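Local coordinates for protein D-mannose isomerase (Marinomonas mediterranea, PDB 5X32) that catalyses the reversible isomerization of D-mannose to D-fructose, acts less efficiently on D-lyxose, and does not use D-glucose, at residues E268-Y271 / L272-K276. Sequence-based numbering, arbitrary orientation.
Sequences ENWY and LPKAK
Trp270 and Lys274 meet in a local, first-turn contact at the N-terminal start of helix 271-286, where the loop from helix 249-265 runs into it. Two backbone bonds establish the turn. Lys274 N donates to Trp270 O at 3.0 Å. Ala275 N reaches Tyr271 O at 2.9 Å, and its N-H...O angle of 174° marks a nearly straight bond. Pro273, which has no N-H to give, fits this first turn and lays CD 3.5 Å from Asn269 O. Beside the Trp270-Lys274 backbone bond, the indole meets Lys274 through its benzo edge: CE3 lies 3.7 Å from Lys274 CB, which sits near the ring plane. Lys274 CG leaves anti to the backbone N (chi1 -172°), which carries it past CZ3 of Trp270, and the chain then bends at chi2 to deliver NZ to the carbonyl oxygen of Asn217. In the (alpha/alpha)6 barrel of the N-acylglucosamine 2-epimerase family, built from paired helices, the turn joins two successive helices, and the indole also packs on Lys204, Cys207 and Gln208 of helix 193-212. One face of the indole is covered from within the same turn: Tyr271 CD1 stands 3.5 Å above its plane, over the centre. Glu268 CB in turn lies 3.4 Å above the plane of the Tyr271 ring, over its centre. Replacing Trp270 by alanine removes the indole and is likely to leave Tyr271 CD1 and the Lys274 methylenes without their aromatic partner and to open a gap against helix 193-212. Glu268, through OE1, forms a salt bridge with Lys200 of that same helix.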
ATOM      1  N   GLU A 268      12.147   9.062  16.957  1.00 60.96           N
ATOM      2  CA  GLU A 268      13.117   8.041  17.329  1.00 60.43           C
ATOM      3  C   GLU A 268      14.386   8.296  16.522  1.00 63.99           C
ATOM      4  O   GLU A 268      14.313   8.448  15.298  1.00 64.64           O
ATOM      5  CB  GLU A 268      12.580   6.641  17.047  1.00 62.62           C
ATOM      6  CG  GLU A 268      12.815   5.642  18.161  1.00 71.59           C
ATOM      7  CD  GLU A 268      11.744   5.717  19.237  1.00 78.99           C
ATOM      8  OE1 GLU A 268      10.551   5.537  18.918  1.00 81.10           O
ATOM      9  OE2 GLU A 268      12.088   5.963  20.407  1.00 89.90           O
ATOM     10  N   ASN A 269      15.545   8.332  17.180  1.00 62.14           N
ATOM     11  CA  ASN A 269      16.722   8.888  16.528  1.00 59.16           C
ATOM     12  C   ASN A 269      17.327   8.006  15.415  1.00 59.89           C
ATOM     13  O   ASN A 269      18.205   8.465  14.682  1.00 62.53           O
ATOM     14  CB  ASN A 269      17.804   9.276  17.561  1.00 65.48           C
ATOM     15  CG  ASN A 269      18.397   8.088  18.314  1.00 76.77           C
ATOM     16  OD1 ASN A 269      18.304   6.936  17.879  1.00 78.18           O
ATOM     17  ND2 ASN A 269      19.076   8.382  19.428  1.00 66.82           N
ATOM     18  N   TRP A 270      16.872   6.763  15.272  1.00 60.77           N
ATOM     19  CA  TRP A 270      17.347   5.918  14.167  1.00 59.58           C
ATOM     20  C   TRP A 270      16.441   5.980  12.918  1.00 61.87           C
ATOM     21  O   TRP A 270      16.830   5.521  11.836  1.00 54.38           O
ATOM     22  CB  TRP A 270      17.481   4.457  14.615  1.00 62.35           C
ATOM     23  CG  TRP A 270      16.170   3.786  14.976  1.00 63.38           C
ATOM     24  CD1 TRP A 270      15.580   3.772  16.199  1.00 64.20           C
ATOM     25  CD2 TRP A 270      15.312   3.016  14.111  1.00 66.52           C
ATOM     26  NE1 TRP A 270      14.407   3.058  16.155  1.00 69.62           N
ATOM     27  CE2 TRP A 270      14.221   2.581  14.886  1.00 67.50           C
ATOM     28  CE3 TRP A 270      15.357   2.665  12.759  1.00 67.44           C
ATOM     29  CZ2 TRP A 270      13.185   1.806  14.356  1.00 66.07           C
ATOM     30  CZ3 TRP A 270      14.315   1.898  12.234  1.00 63.65           C
ATOM     31  CH2 TRP A 270      13.253   1.477  13.034  1.00 62.22           C
ATOM     32  N   TYR A 271      15.247   6.558  13.064  1.00 64.16           N
ATOM     33  CA  TYR A 271      14.274   6.606  11.968  1.00 58.36           C
ATOM     34  C   TYR A 271      14.853   7.233  10.699  1.00 59.26           C
ATOM     35  O   TYR A 271      14.896   6.594   9.640  1.00 53.17           O
ATOM     36  CB  TYR A 271      13.035   7.378  12.394  1.00 55.32           C
ATOM     37  CG  TYR A 271      12.078   6.574  13.228  1.00 60.19           C
ATOM     38  CD1 TYR A 271      12.267   5.212  13.418  1.00 59.98           C
ATOM     39  CD2 TYR A 271      10.975   7.175  13.832  1.00 59.33           C
ATOM     40  CE1 TYR A 271      11.380   4.474  14.183  1.00 60.54           C
ATOM     41  CE2 TYR A 271      10.089   6.448  14.594  1.00 57.34           C
ATOM     42  CZ  TYR A 271      10.298   5.097  14.771  1.00 60.53           C
ATOM     43  OH  TYR A 271       9.428   4.357  15.538  1.00 65.10           O
ATOM     44  N   LEU A 272      15.309   8.480  10.814  1.00 58.44           N
ATOM     45  CA  LEU A 272      15.792   9.211   9.649  1.00 52.03           C
ATOM     46  C   LEU A 272      17.052   8.606   9.032  1.00 53.61           C
ATOM     47  O   LEU A 272      17.112   8.482   7.819  1.00 56.03           O
ATOM     48  CB  LEU A 272      16.027  10.678   9.997  1.00 50.92           C
ATOM     49  CG  LEU A 272      16.458  11.531   8.814  1.00 53.28           C
ATOM     50  CD1 LEU A 272      15.380  11.472   7.740  1.00 52.00           C
ATOM     51  CD2 LEU A 272      16.655  12.962   9.261  1.00 52.91           C
ATOM     52  N   PRO A 273      18.070   8.242   9.844  1.00 58.24           N
ATOM     53  CA  PRO A 273      19.201   7.586   9.178  1.00 52.97           C
ATOM     54  C   PRO A 273      18.829   6.265   8.487  1.00 51.56           C
ATOM     55  O   PRO A 273      19.410   5.934   7.449  1.00 53.40           O
ATOM     56  CB  PRO A 273      20.189   7.334  10.320  1.00 49.55           C
ATOM     57  CG  PRO A 273      19.877   8.380  11.304  1.00 50.16           C
ATOM     58  CD  PRO A 273      18.407   8.622  11.229  1.00 52.54           C
ATOM     59  N   LYS A 274      17.904   5.502   9.059  1.00 49.98           N
ATOM     60  CA  LYS A 274      17.531   4.241   8.433  1.00 50.94           C
ATOM     61  C   LYS A 274      16.742   4.493   7.132  1.00 55.03           C
ATOM     62  O   LYS A 274      17.031   3.871   6.100  1.00 52.00           O
ATOM     63  CB  LYS A 274      16.750   3.361   9.404  1.00 45.83           C
ATOM     64  CG  LYS A 274      16.494   1.958   8.875  1.00 48.28           C
ATOM     65  CD  LYS A 274      17.805   1.185   8.629  1.00 56.44           C
ATOM     66  CE  LYS A 274      17.558  -0.322   8.431  1.00 54.05           C
ATOM     67  NZ  LYS A 274      18.733  -1.141   7.982  1.00 53.37           N
ATOM     68  N   ALA A 275      15.765   5.401   7.179  1.00 46.96           N
ATOM     69  CA  ALA A 275      15.032   5.815   5.980  1.00 55.16           C
ATOM     70  C   ALA A 275      16.011   6.269   4.888  1.00 56.77           C
ATOM     71  O   ALA A 275      15.903   5.896   3.704  1.00 53.01           O
ATOM     72  CB  ALA A 275      14.025   6.936   6.313  1.00 52.86           C
ATOM     73  N   LYS A 276      16.968   7.084   5.315  1.00 52.23           N
ATOM     74  CA  LYS A 276      17.952   7.647   4.425  1.00 48.95           C
ATOM     75  C   LYS A 276      18.754   6.505   3.791  1.00 47.64           C
ATOM     76  O   LYS A 276      18.948   6.450   2.570  1.00 48.76           O
ATOM     77  CB  LYS A 276      18.841   8.614   5.208  1.00 42.97           C
ATOM     78  CG  LYS A 276      19.372   9.723   4.373  1.00 57.05           C
ATOM     79  CD  LYS A 276      20.502  10.553   4.986  1.00 60.49           C
ATOM     80  CE  LYS A 276      20.093  11.431   6.156  1.00 67.99           C
ATOM     81  NZ  LYS A 276      21.173  12.477   6.347  1.00 58.38           N
TER